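Local coordinates for protein endoribonuclease (Porcine reproductive and respiratory syndrome virus, PDB 5DA1) that probably cleaves viral polyuridine RNA as the dimerization-dependent nsp11 endoribonuclease of the replicase polyprotein, and acts as a beta interferon antagonist, at residues Leu116-Arg119 and Glu120-Val123. Residues are numbered along the deposited sequence; the frame is centred on the assembly and turned at random.
Sequences LDDR and ERVV
Asp117 and Glu120 meet where the chain, extended at Asp117, winds into helix 118-126, whose first turns are closed by Val122 N bonding Asp118 O at 3.2 Å and, weakly, by Arg121 N reaching Asp117 O. Asp117 is the N-cap: its OD1 accepts from Glu120 N at 2.8 Å, with an N-H...O angle of 151°. The cap depends on CG of Asp117 standing between its own backbone N and carbonyl carbon (chi1 56°), which folds the carboxylate back over the first turn; OD2 is taken by the Tyr182 hydroxyl. Glu120 accepts from Leu116 N, the residue before the cap, and not from Asp117 N, so this is not a capping box. Its chain runs out straight, and OE1 receives Leu116 N nearly end-on to the C-O bond, at 2.9 Å and 163°. The same OE1 pairs with Arg107, while OE2 accepts from Leu183 N, so both oxygens of this buried carboxylate are engaged. On the exposed side, Asp118 and Arg121 run alongside each other, and OD1 of Asp118 forms a salt bridge to NH1 of Arg121 at 3.1 Å. OD2 stays 3.9 Å from NH1, the two planes nearly perpendicular. Val122 CG1 lies over one guanidinium face, offset toward its rim. The Asp117 and Glu120 carboxylates together tie the helix start to Leu116 in the EndoU-type domain; the side chain of Glu120 lies about 11 Å from that of His144, a predicted active-site residue. Arg107 probably offsets the charge of Glu120, and the helix N-terminus would favour an ionised Asp117.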
loop_
_atom_site.group_PDB
_atom_site.type_symbol
_atom_site.label_atom_id
_atom_site.label_comp_id
_atom_site.label_asym_id
_atom_site.label_seq_id
_atom_site.Cartn_x
_atom_site.Cartn_y
_atom_site.Cartn_z
ATOM N N LEU A 116 -11.010 -13.542 -11.692
ATOM C CA LEU A 116 -10.580 -14.920 -11.919
ATOM C C LEU A 116 -11.211 -15.533 -13.152
ATOM O O LEU A 116 -10.576 -16.296 -13.873
ATOM C CB LEU A 116 -10.852 -15.765 -10.680
ATOM C CG LEU A 116 -9.837 -15.465 -9.573
ATOM C CD1 LEU A 116 -9.873 -16.542 -8.514
ATOM C CD2 LEU A 116 -8.418 -15.346 -10.146
ATOM N N ASP A 117 -12.461 -15.151 -13.388
ATOM C CA ASP A 117 -13.282 -15.581 -14.516
ATOM C C ASP A 117 -14.354 -14.479 -14.795
ATOM O O ASP A 117 -14.554 -13.565 -13.973
ATOM C CB ASP A 117 -13.920 -16.945 -14.197
ATOM C CG ASP A 117 -14.734 -16.940 -12.889
ATOM O OD1 ASP A 117 -15.198 -15.877 -12.445
ATOM O OD2 ASP A 117 -14.934 -18.003 -12.279
ATOM N N ASP A 118 -15.016 -14.558 -15.951
ATOM C CA ASP A 118 -16.155 -13.698 -16.317
ATOM C C ASP A 118 -17.218 -13.639 -15.211
ATOM O O ASP A 118 -17.784 -12.580 -14.878
ATOM C CB ASP A 118 -16.810 -14.281 -17.570
ATOM C CG ASP A 118 -17.723 -13.299 -18.268
ATOM O OD1 ASP A 118 -17.167 -12.291 -18.790
ATOM O OD2 ASP A 118 -18.974 -13.544 -18.303
ATOM N N ARG A 119 -17.509 -14.802 -14.652
ATOM C CA ARG A 119 -18.560 -14.903 -13.666
ATOM C C ARG A 119 -18.342 -13.897 -12.530
ATOM O O ARG A 119 -19.287 -13.226 -12.084
ATOM C CB ARG A 119 -18.613 -16.326 -13.147
ATOM C CG ARG A 119 -19.488 -16.501 -11.973
ATOM C CD ARG A 119 -19.558 -17.941 -11.592
ATOM N NE ARG A 119 -20.601 -18.120 -10.595
ATOM C CZ ARG A 119 -20.638 -19.115 -9.722
ATOM N NH1 ARG A 119 -19.681 -20.033 -9.719
ATOM N NH2 ARG A 119 -21.630 -19.180 -8.843
ATOM N N GLU A 120 -17.098 -13.789 -12.070
ATOM C CA GLU A 120 -16.783 -12.879 -10.995
ATOM C C GLU A 120 -16.953 -11.441 -11.483
ATOM O O GLU A 120 -17.517 -10.610 -10.770
ATOM C CB GLU A 120 -15.377 -13.133 -10.444
ATOM C CG GLU A 120 -15.033 -12.300 -9.185
ATOM C CD GLU A 120 -13.575 -12.422 -8.707
ATOM O OE1 GLU A 120 -12.622 -12.465 -9.543
ATOM O OE2 GLU A 120 -13.399 -12.464 -7.469
ATOM N N ARG A 121 -16.496 -11.151 -12.699
ATOM C CA ARG A 121 -16.687 -9.822 -13.285
ATOM C C ARG A 121 -18.109 -9.310 -13.024
ATOM O O ARG A 121 -18.282 -8.211 -12.531
ATOM C CB ARG A 121 -16.402 -9.864 -14.786
ATOM C CG ARG A 121 -16.307 -8.506 -15.510
ATOM C CD ARG A 121 -16.887 -8.628 -16.926
ATOM N NE ARG A 121 -18.337 -8.403 -16.881
ATOM C CZ ARG A 121 -19.219 -8.906 -17.740
ATOM N NH1 ARG A 121 -18.816 -9.692 -18.729
ATOM N NH2 ARG A 121 -20.513 -8.616 -17.607
ATOM N N VAL A 122 -19.120 -10.126 -13.319
ATOM C CA VAL A 122 -20.514 -9.691 -13.193
ATOM C C VAL A 122 -20.906 -9.375 -11.727
ATOM O O VAL A 122 -21.580 -8.380 -11.474
ATOM C CB VAL A 122 -21.600 -10.617 -13.977
ATOM C CG1 VAL A 122 -21.128 -11.060 -15.386
ATOM C CG2 VAL A 122 -22.060 -11.835 -13.138
ATOM N N VAL A 123 -20.470 -10.181 -10.764
ATOM C CA VAL A 123 -20.782 -9.883 -9.358
ATOM C C VAL A 123 -20.177 -8.552 -8.923
ATOM O O VAL A 123 -20.800 -7.770 -8.212
ATOM C CB VAL A 123 -20.268 -10.966 -8.382
ATOM C CG1 VAL A 123 -20.819 -10.713 -6.976
ATOM C CG2 VAL A 123 -20.622 -12.365 -8.858
#